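Local coordinates for dTDP-4-dehydrorhamnose 3,5-epimerase (Bacillus anthracis str. Ames, PDB 3RYK), which catalyses epimerisation at carbons 3 and 5 of the sugar ring of dTDP-4-dehydro-6-deoxyglucose, a step in dTDP-L-rhamnose biosynthesis, at residues Ala79-Phe87 with Gly140-Leu148; Gln94-Ile105 with Leu127-Pro138. All blocks are in the same frame, centred on the assembly; numbering follows the deposited sequence.

How the interactions relate
From the N terminus, the chain first lays down 79-87, then 94-105, which runs along one sheet, turns a corner at M101 and enters the other. The hairpin of strands 104-111 and 122-128 follows, and 127-138 comes back to pair with 94-105, closing the smaller loop of interaction 2. Soon after, 140-148 returns to 79-87, and interaction 1 closes a wider loop that encloses interaction 2 without crossing it. Interaction 1 lies within the five-stranded sheet, whereas interaction 2 has bridges in both sheets of the jelly roll. The two contacts touch where L148 and C146 meet A104 and I105.

Interaction 1: Ala79-Phe87 with Gly140-Leu148; sequences AGTIRGLHF and GFAHGFCTL
Two neighbouring antiparallel strands of the five-stranded sheet of the jelly roll, 82-87 and 141-147, form this contact, with a beta bulge between the R83-F145 and H86-H143 pairs. Both pairs are doubly hydrogen-bonded; R83 N reaches F145 O at 3.0 Å, and H86 N meets H143 O at 2.7 Å. At the bulge, where the peptide before L85 is cis, glycine faces glycine: G84 CA and G144 CA are 4.1 Å apart, with H143 O close to G84 CA, and R83 O and L85 CD2 close to G144 CA.

R83, F145, H86 and H143 share one face of the sheet. The F145 ring, with CG set between its backbone N and carbonyl carbon (chi1 63°), swings toward R83, whose CB sits over the ring face, 3.8 Å from the centroid, in a CH-pi contact. The R83 chain then bends at chi2 (-62°) and carries the guanidinium away to S76 and the bound pyrophosphate, with T81 CG2 against one guanidinium face. The edge of the F145 ring receives H143 CE1 and T147 CG2, and H143 NE2 is hydrogen-bonded to D107 of the adjoining strand.

I82 and C146 lie on the other face, where I82 CG1 packs on C146 CB at 3.9 Å. Further along, L85 CB rests near A142 CB, and L85 CD2 lies against the G144 backbone, 3.6 Å from G144 N.

Toward the A79 end, T147 carries the pairing on with its backbone and its hydroxyl: G80 N binds T147 O, T147 N binds T81 O, and T81 N donates to T147 OG1 at 3.1 Å. At the opposite end a water lies within hydrogen-bonding distance of both H86 O and F141 O, 2.9 Å from the latter.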
loop_
_atom_site.group_PDB
_atom_site.type_symbol
_atom_site.label_atom_id
_atom_site.label_comp_id
_atom_site.label_asym_id
_atom_site.label_seq_id
_atom_site.Cartn_x
_atom_site.Cartn_y
_atom_site.Cartn_z
ATOM N N ALA A 79 17.384 -11.159 -5.683
ATOM C CA ALA A 79 16.851 -11.063 -7.045
ATOM C C ALA A 79 16.650 -12.502 -7.514
ATOM O O ALA A 79 17.370 -13.410 -7.080
ATOM C CB ALA A 79 17.822 -10.381 -7.972
ATOM N N GLY A 80 15.710 -12.720 -8.426
ATOM C CA GLY A 80 15.446 -14.066 -8.931
ATOM C C GLY A 80 14.612 -14.939 -8.006
ATOM O O GLY A 80 14.674 -16.186 -8.073
ATOM N N THR A 81 13.857 -14.306 -7.120
ATOM C CA THR A 81 12.986 -15.012 -6.206
ATOM C C THR A 81 11.649 -15.138 -6.934
ATOM O O THR A 81 11.122 -14.157 -7.464
ATOM C CB THR A 81 12.772 -14.242 -4.888
ATOM O OG1 THR A 81 14.031 -14.052 -4.234
ATOM C CG2 THR A 81 11.799 -14.975 -3.953
ATOM N N ILE A 82 11.113 -16.346 -7.011
ATOM C CA ILE A 82 9.824 -16.560 -7.659
ATOM C C ILE A 82 8.720 -16.841 -6.651
ATOM O O ILE A 82 8.823 -17.759 -5.825
ATOM C CB ILE A 82 9.852 -17.630 -8.776
ATOM C CG1 ILE A 82 10.488 -17.045 -10.040
ATOM C CG2 ILE A 82 8.447 -18.054 -9.160
ATOM C CD1 ILE A 82 10.483 -17.980 -11.225
ATOM N N ARG A 83 7.676 -16.021 -6.736
ATOM C CA ARG A 83 6.495 -16.112 -5.882
ATOM C C ARG A 83 5.304 -16.507 -6.778
ATOM O O ARG A 83 4.821 -15.685 -7.577
ATOM C CB ARG A 83 6.219 -14.770 -5.210
ATOM C CG ARG A 83 7.361 -14.201 -4.353
ATOM C CD ARG A 83 7.756 -15.068 -3.175
ATOM N NE ARG A 83 8.756 -14.365 -2.372
ATOM C CZ ARG A 83 9.259 -14.792 -1.217
ATOM N NH1 ARG A 83 8.877 -15.957 -0.697
ATOM N NH2 ARG A 83 10.150 -14.040 -0.577
ATOM N N GLY A 84 4.845 -17.751 -6.664
ATOM C CA GLY A 84 3.719 -18.273 -7.464
ATOM C C GLY A 84 4.048 -19.528 -8.268
ATOM O O GLY A 84 5.040 -20.215 -7.952
ATOM N N LEU A 85 3.247 -19.874 -9.290
ATOM C CA LEU A 85 2.023 -19.151 -9.736
ATOM C C LEU A 85 0.845 -19.527 -8.837
ATOM O O LEU A 85 0.455 -20.688 -8.823
ATOM C CB LEU A 85 1.662 -19.549 -11.178
ATOM C CG LEU A 85 2.577 -19.255 -12.371
ATOM C CD1 LEU A 85 2.088 -19.998 -13.612
ATOM C CD2 LEU A 85 2.659 -17.748 -12.618
ATOM N N HIS A 86 0.281 -18.540 -8.136
ATOM C CA HIS A 86 -0.848 -18.727 -7.212
ATOM C C HIS A 86 -2.252 -18.457 -7.756
ATOM O O HIS A 86 -2.438 -17.655 -8.663
ATOM C CB HIS A 86 -0.669 -17.754 -6.025
ATOM C CG HIS A 86 -1.860 -17.672 -5.111
ATOM N ND1 HIS A 86 -2.993 -16.953 -5.429
ATOM C CD2 HIS A 86 -2.081 -18.184 -3.877
ATOM C CE1 HIS A 86 -3.871 -17.052 -4.447
ATOM N NE2 HIS A 86 -3.340 -17.791 -3.490
ATOM N N PHE A 87 -3.239 -19.142 -7.182
ATOM C CA PHE A 87 -4.640 -18.944 -7.533
ATOM C C PHE A 87 -5.394 -19.590 -6.376
ATOM O O PHE A 87 -5.006 -20.663 -5.890
ATOM C CB PHE A 87 -5.106 -19.442 -8.903
ATOM C CG PHE A 87 -5.119 -20.925 -9.068
ATOM C CD1 PHE A 87 -6.248 -21.659 -8.719
ATOM C CD2 PHE A 87 -4.041 -21.583 -9.622
ATOM C CE1 PHE A 87 -6.273 -23.036 -8.891
ATOM C CE2 PHE A 87 -4.064 -22.954 -9.801
ATOM C CZ PHE A 87 -5.179 -23.679 -9.437
ATOM N N GLY A 140 -10.060 -16.314 -11.833
ATOM C CA GLY A 140 -9.895 -17.292 -12.906
ATOM C C GLY A 140 -8.513 -17.301 -13.541
ATOM O O GLY A 140 -8.295 -17.948 -14.576
ATOM N N PHE A 141 -7.590 -16.570 -12.918
ATOM C CA PHE A 141 -6.201 -16.454 -13.354
ATOM C C PHE A 141 -5.186 -16.916 -12.318
ATOM O O PHE A 141 -5.437 -16.852 -11.104
ATOM C CB PHE A 141 -5.853 -14.978 -13.667
ATOM C CG PHE A 141 -6.444 -14.451 -14.947
ATOM C CD1 PHE A 141 -5.631 -14.243 -16.063
ATOM C CD2 PHE A 141 -7.796 -14.199 -15.058
ATOM C CE1 PHE A 141 -6.153 -13.761 -17.262
ATOM C CE2 PHE A 141 -8.335 -13.722 -16.248
ATOM C CZ PHE A 141 -7.514 -13.505 -17.354
ATOM N N ALA A 142 -4.039 -17.386 -12.815
ATOM C CA ALA A 142 -2.929 -17.808 -11.985
ATOM C C ALA A 142 -2.061 -16.555 -12.019
ATOM O O ALA A 142 -2.029 -15.842 -13.050
ATOM C CB ALA A 142 -2.195 -18.974 -12.573
ATOM N N HIS A 143 -1.383 -16.281 -10.912
ATOM C CA HIS A 143 -0.515 -15.115 -10.767
ATOM C C HIS A 143 0.758 -15.401 -10.006
ATOM O O HIS A 143 0.735 -16.034 -8.927
ATOM C CB HIS A 143 -1.219 -13.981 -10.021
ATOM C CG HIS A 143 -0.279 -12.906 -9.565
ATOM N ND1 HIS A 143 0.178 -12.812 -8.266
ATOM C CD2 HIS A 143 0.340 -11.917 -10.250
ATOM C CE1 HIS A 143 1.018 -11.799 -8.165
ATOM N NE2 HIS A 143 1.140 -11.243 -9.355
ATOM N N GLY A 144 1.866 -14.901 -10.550
ATOM C CA GLY A 144 3.175 -15.061 -9.940
ATOM C C GLY A 144 4.137 -14.030 -10.471
ATOM O O GLY A 144 3.806 -13.307 -11.424
ATOM N N PHE A 145 5.313 -13.948 -9.861
ATOM C CA PHE A 145 6.320 -12.993 -10.308
ATOM C C PHE A 145 7.757 -13.385 -9.967
ATOM O O PHE A 145 8.007 -14.235 -9.088
ATOM C CB PHE A 145 6.018 -11.599 -9.748
ATOM C CG PHE A 145 6.067 -11.511 -8.239
ATOM C CD1 PHE A 145 7.280 -11.297 -7.583
ATOM C CD2 PHE A 145 4.916 -11.583 -7.490
ATOM C CE1 PHE A 145 7.337 -11.189 -6.198
ATOM C CE2 PHE A 145 4.961 -11.463 -6.096
ATOM C CZ PHE A 145 6.175 -11.270 -5.455
ATOM N N CYS A 146 8.693 -12.758 -10.673
ATOM C CA CYS A 146 10.133 -12.967 -10.483
ATOM C C CYS A 146 10.740 -11.613 -10.168
ATOM O O CYS A 146 10.595 -10.666 -10.951
ATOM C CB CYS A 146 10.789 -13.561 -11.735
ATOM S SG CYS A 146 12.550 -13.964 -11.572
ATOM N N THR A 147 11.423 -11.510 -9.034
ATOM C CA THR A 147 12.051 -10.248 -8.640
ATOM C C THR A 147 13.281 -10.061 -9.518
ATOM O O THR A 147 14.041 -10.992 -9.746
ATOM C CB THR A 147 12.359 -10.216 -7.143
ATOM O OG1 THR A 147 13.288 -11.260 -6.810
ATOM C CG2 THR A 147 11.057 -10.423 -6.334
ATOM N N LEU A 148 13.503 -8.844 -10.006
ATOM C CA LEU A 148 14.628 -8.594 -10.894
ATOM C C LEU A 148 15.879 -8.003 -10.243
ATOM O O LEU A 148 16.954 -7.995 -10.852
ATOM C CB LEU A 148 14.145 -7.634 -12.000
ATOM C CG LEU A 148 12.904 -8.064 -12.798
ATOM C CD1 LEU A 148 12.665 -6.976 -13.913
ATOM C CD2 LEU A 148 12.993 -9.458 -13.417
HETATM O O HOH W 1 -4.112 -15.205 -9.131
#

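Interaction 2: Gln94-Ile105 with Leu127-Pro138; sequences QTKLIQVMQGAI and LSADNHRQLLVP
Backbone bonds pair K96 with V137 and I98 with L135 as antiparallel hydrogen-bonded pairs; K96 N donates to V137 O at 2.9 Å. Past the corner at M101 the pairing resumes between I105 and L127, and A129 N donates to G103 O at 2.9 Å.

Apolar contacts fall on both faces. I98 CD1 is pressed against V137 CG2 at 3.3 Å, tighter than usual, with I98 chi2 at a strained 93°. L97 CD1 meets L136 CD2 on the opposite face. L127 CB touches V100 CG2 (3.8 Å) and I105 CG1, meeting the chain before and after its corner.

This corner takes 94-105 from one sheet of the jelly roll to the other, while 127-138 makes the same passage in reverse through the turn at 128-133. Polar side chains fix that turn: N131 OD1 accepts S128 N and R133 N from opposite faces of its amide plane, the latter bond closing an Asx turn, and S128 OG accepts N131 N in an ST motif.

Waters bridge further polar groups. Q99 and Q134 lie side by side with no direct hydrogen bond between their amides (planes 44° apart), and one water links Q99 OE1 (2.8 Å) with Q134 NE2 (2.9 Å) and H132 O; Q134 NE2 also binds S53 O. A second water accepts from V100 N and lies close to S128 O and R133 O, 2.6 Å from the latter.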
loop_
_atom_site.group_PDB
_atom_site.type_symbol
_atom_site.label_atom_id
_atom_site.label_comp_id
_atom_site.label_asym_id
_atom_site.label_seq_id
_atom_site.Cartn_x
_atom_site.Cartn_y
_atom_site.Cartn_z
ATOM N N GLN A 94 -9.991 -14.973 -5.772
ATOM C CA GLN A 94 -9.571 -13.596 -5.491
ATOM C C GLN A 94 -9.190 -12.741 -6.692
ATOM O O GLN A 94 -8.457 -13.185 -7.581
ATOM C CB GLN A 94 -8.310 -13.633 -4.628
ATOM C CG GLN A 94 -8.437 -14.147 -3.198
ATOM C CD GLN A 94 -7.074 -14.381 -2.571
ATOM O OE1 GLN A 94 -6.203 -14.995 -3.186
ATOM N NE2 GLN A 94 -6.901 -13.945 -1.332
ATOM N N THR A 95 -9.705 -11.513 -6.709
ATOM C CA THR A 95 -9.367 -10.546 -7.734
ATOM C C THR A 95 -8.170 -9.923 -7.036
ATOM O O THR A 95 -8.226 -9.693 -5.820
ATOM C CB THR A 95 -10.409 -9.438 -7.878
ATOM O OG1 THR A 95 -11.681 -10.008 -8.180
ATOM C CG2 THR A 95 -10.004 -8.456 -8.970
ATOM N N LYS A 96 -7.085 -9.682 -7.760
ATOM C CA LYS A 96 -5.895 -9.075 -7.167
ATOM C C LYS A 96 -5.548 -7.796 -7.915
ATOM O O LYS A 96 -5.946 -7.646 -9.061
ATOM C CB LYS A 96 -4.718 -10.031 -7.213
ATOM C CG LYS A 96 -4.957 -11.338 -6.485
ATOM C CD LYS A 96 -3.739 -12.218 -6.527
ATOM C CE LYS A 96 -3.992 -13.540 -5.833
ATOM N NZ LYS A 96 -2.768 -14.381 -5.871
ATOM N N LEU A 97 -4.808 -6.903 -7.258
ATOM C CA LEU A 97 -4.367 -5.611 -7.841
ATOM C C LEU A 97 -2.975 -5.453 -7.253
ATOM O O LEU A 97 -2.818 -5.156 -6.076
ATOM C CB LEU A 97 -5.322 -4.490 -7.467
ATOM C CG LEU A 97 -5.117 -3.091 -8.057
ATOM C CD1 LEU A 97 -5.222 -3.111 -9.570
ATOM C CD2 LEU A 97 -6.207 -2.229 -7.465
ATOM N N ILE A 98 -1.972 -5.651 -8.098
ATOM C CA ILE A 98 -0.587 -5.629 -7.686
ATOM C C ILE A 98 0.261 -4.463 -8.154
ATOM O O ILE A 98 0.113 -3.990 -9.273
ATOM C CB ILE A 98 0.123 -6.892 -8.243
ATOM C CG1 ILE A 98 -0.553 -8.214 -7.805
ATOM C CG2 ILE A 98 1.600 -6.918 -7.834
ATOM C CD1 ILE A 98 -1.582 -8.784 -8.746
ATOM N N GLN A 99 1.158 -4.033 -7.273
ATOM C CA GLN A 99 2.102 -2.961 -7.553
ATOM C C GLN A 99 3.410 -3.250 -6.818
ATOM O O GLN A 99 3.458 -4.038 -5.850
ATOM C CB GLN A 99 1.598 -1.581 -7.147
ATOM C CG GLN A 99 1.372 -1.380 -5.675
ATOM C CD GLN A 99 1.015 0.049 -5.324
ATOM O OE1 GLN A 99 1.339 0.980 -6.060
ATOM N NE2 GLN A 99 0.388 0.232 -4.176
ATOM N N VAL A 100 4.463 -2.597 -7.292
ATOM C CA VAL A 100 5.802 -2.731 -6.728
ATOM C C VAL A 100 6.165 -1.419 -6.041
ATOM O O VAL A 100 6.135 -0.333 -6.665
ATOM C CB VAL A 100 6.820 -3.098 -7.816
ATOM C CG1 VAL A 100 8.221 -3.105 -7.243
ATOM C CG2 VAL A 100 6.454 -4.458 -8.448
ATOM N N MET A 101 6.537 -1.511 -4.766
ATOM C CA MET A 101 6.894 -0.330 -3.971
ATOM C C MET A 101 8.393 -0.054 -3.935
ATOM O O MET A 101 8.830 1.103 -3.762
ATOM C CB MET A 101 6.333 -0.483 -2.552
ATOM C CG MET A 101 4.813 -0.796 -2.535
ATOM S SD MET A 101 3.767 0.369 -3.456
ATOM C CE MET A 101 4.108 1.888 -2.554
ATOM N N GLN A 102 9.173 -1.121 -4.064
ATOM C CA GLN A 102 10.608 -1.046 -4.068
ATOM C C GLN A 102 11.091 -2.150 -4.996
ATOM O O GLN A 102 10.618 -3.289 -4.908
ATOM C CB GLN A 102 11.177 -1.198 -2.658
ATOM C CG GLN A 102 12.681 -1.071 -2.614
ATOM C CD GLN A 102 13.272 -1.069 -1.205
ATOM O OE1 GLN A 102 12.614 -0.716 -0.225
ATOM N NE2 GLN A 102 14.547 -1.418 -1.116
ATOM N N GLY A 103 12.016 -1.800 -5.886
ATOM C CA GLY A 103 12.563 -2.732 -6.851
ATOM C C GLY A 103 11.726 -2.894 -8.119
ATOM O O GLY A 103 11.037 -1.973 -8.578
ATOM N N ALA A 104 11.783 -4.082 -8.690
ATOM C CA ALA A 104 11.059 -4.379 -9.912
ATOM C C ALA A 104 10.872 -5.876 -10.044
ATOM O O ALA A 104 11.698 -6.638 -9.536
ATOM C CB ALA A 104 11.830 -3.840 -11.099
ATOM N N ILE A 105 9.788 -6.264 -10.723
ATOM C CA ILE A 105 9.441 -7.650 -10.959
ATOM C C ILE A 105 8.918 -7.879 -12.370
ATOM O O ILE A 105 8.489 -6.942 -13.053
ATOM C CB ILE A 105 8.284 -8.097 -9.993
ATOM C CG1 ILE A 105 6.930 -7.447 -10.385
ATOM C CG2 ILE A 105 8.641 -7.827 -8.560
ATOM C CD1 ILE A 105 5.786 -7.689 -9.391
ATOM N N LEU A 127 6.600 -4.529 -13.681
ATOM C CA LEU A 127 6.047 -3.627 -12.700
ATOM C C LEU A 127 7.228 -3.194 -11.828
ATOM O O LEU A 127 8.039 -4.022 -11.370
ATOM C CB LEU A 127 4.950 -4.319 -11.894
ATOM C CG LEU A 127 3.820 -4.952 -12.728
ATOM C CD1 LEU A 127 2.736 -5.591 -11.855
ATOM C CD2 LEU A 127 3.207 -3.915 -13.663
ATOM N N SER A 128 7.364 -1.893 -11.611
ATOM C CA SER A 128 8.470 -1.391 -10.809
ATOM C C SER A 128 8.144 -0.175 -9.947
ATOM O O SER A 128 7.084 0.449 -10.078
ATOM C CB SER A 128 9.643 -1.060 -11.718
ATOM O OG SER A 128 9.307 0.054 -12.561
ATOM N N ALA A 129 9.086 0.155 -9.067
ATOM C CA ALA A 129 8.942 1.276 -8.177
ATOM C C ALA A 129 8.990 2.531 -9.027
ATOM O O ALA A 129 8.270 3.480 -8.746
ATOM C CB ALA A 129 10.046 1.284 -7.132
ATOM N N ASP A 130 9.809 2.518 -10.074
ATOM C CA ASP A 130 9.936 3.686 -10.982
ATOM C C ASP A 130 8.760 3.886 -11.928
ATOM O O ASP A 130 8.383 5.038 -12.163
ATOM C CB ASP A 130 11.277 3.668 -11.721
ATOM C CG ASP A 130 12.449 4.035 -10.803
ATOM O OD1 ASP A 130 12.665 5.256 -10.555
ATOM O OD2 ASP A 130 13.200 3.119 -10.417
ATOM N N ASN A 131 8.153 2.813 -12.444
ATOM C CA ASN A 131 7.007 3.005 -13.370
ATOM C C ASN A 131 5.640 3.137 -12.671
ATOM O O ASN A 131 4.663 3.579 -13.289
ATOM C CB ASN A 131 6.988 2.019 -14.574
ATOM C CG ASN A 131 6.682 0.573 -14.204
ATOM O OD1 ASN A 131 6.160 0.286 -13.139
ATOM N ND2 ASN A 131 6.947 -0.330 -15.138
ATOM N N HIS A 132 5.585 2.732 -11.392
ATOM C CA HIS A 132 4.404 2.789 -10.539
ATOM C C HIS A 132 3.200 2.044 -11.136
ATOM O O HIS A 132 2.044 2.287 -10.731
ATOM C CB HIS A 132 3.993 4.255 -10.282
ATOM C CG HIS A 132 5.115 5.125 -9.803
ATOM N ND1 HIS A 132 5.526 5.160 -8.486
ATOM C CD2 HIS A 132 5.899 6.006 -10.468
ATOM C CE1 HIS A 132 6.534 6.010 -8.372
ATOM N NE2 HIS A 132 6.778 6.533 -9.562
ATOM N N ARG A 133 3.458 1.121 -12.064
ATOM C CA ARG A 133 2.393 0.393 -12.722
ATOM C C ARG A 133 1.730 -0.620 -11.852
ATOM O O ARG A 133 2.330 -1.103 -10.898
ATOM C CB ARG A 133 2.848 -0.204 -14.061
ATOM C CG ARG A 133 3.110 0.886 -15.116
ATOM C CD ARG A 133 3.525 0.321 -16.450
ATOM N NE ARG A 133 3.701 1.430 -17.416
ATOM C CZ ARG A 133 3.964 1.260 -18.711
ATOM N NH1 ARG A 133 4.092 0.048 -19.231
ATOM N NH2 ARG A 133 4.071 2.316 -19.517
ATOM N N GLN A 134 0.469 -0.890 -12.164
ATOM C CA GLN A 134 -0.313 -1.850 -11.405
ATOM C C GLN A 134 -0.968 -2.811 -12.368
ATOM O O GLN A 134 -1.149 -2.515 -13.533
ATOM C CB GLN A 134 -1.357 -1.140 -10.542
ATOM C CG GLN A 134 -0.753 -0.036 -9.658
ATOM C CD GLN A 134 -1.703 0.518 -8.608
ATOM O OE1 GLN A 134 -2.746 -0.069 -8.302
ATOM N NE2 GLN A 134 -1.329 1.649 -8.032
ATOM N N LEU A 135 -1.255 -4.008 -11.884
ATOM C CA LEU A 135 -1.893 -5.011 -12.713
ATOM C C LEU A 135 -3.137 -5.513 -11.994
ATOM O O LEU A 135 -3.067 -5.874 -10.814
ATOM C CB LEU A 135 -0.933 -6.169 -12.967
ATOM C CG LEU A 135 -1.445 -7.285 -13.865
ATOM C CD1 LEU A 135 -1.709 -6.784 -15.278
ATOM C CD2 LEU A 135 -0.428 -8.422 -13.887
ATOM N N LEU A 136 -4.271 -5.508 -12.695
ATOM C CA LEU A 136 -5.537 -5.969 -12.162
ATOM C C LEU A 136 -5.625 -7.398 -12.696
ATOM O O LEU A 136 -5.707 -7.607 -13.907
ATOM C CB LEU A 136 -6.707 -5.097 -12.652
ATOM C CG LEU A 136 -8.120 -5.366 -12.091
ATOM C CD1 LEU A 136 -8.689 -6.737 -12.484
ATOM C CD2 LEU A 136 -8.120 -5.190 -10.586
ATOM N N VAL A 137 -5.534 -8.373 -11.786
ATOM C CA VAL A 137 -5.597 -9.783 -12.129
ATOM C C VAL A 137 -7.019 -10.273 -11.791
ATOM O O VAL A 137 -7.388 -10.367 -10.611
ATOM C CB VAL A 137 -4.585 -10.622 -11.327
ATOM C CG1 VAL A 137 -4.504 -12.030 -11.905
ATOM C CG2 VAL A 137 -3.201 -9.978 -11.342
ATOM N N PRO A 138 -7.820 -10.596 -12.816
ATOM C CA PRO A 138 -9.166 -11.049 -12.521
ATOM C C PRO A 138 -9.231 -12.434 -11.892
ATOM O O PRO A 138 -8.218 -13.131 -11.798
ATOM C CB PRO A 138 -9.832 -11.133 -13.912
ATOM C CG PRO A 138 -8.886 -10.592 -14.885
ATOM C CD PRO A 138 -7.542 -10.570 -14.267
HETATM O O HOH W 2 -6.543 -13.185 -9.493
HETATM O O HOH W 3 1.382 2.731 -8.262
HETATM O O HOH W 4 4.361 -0.693 -9.411
#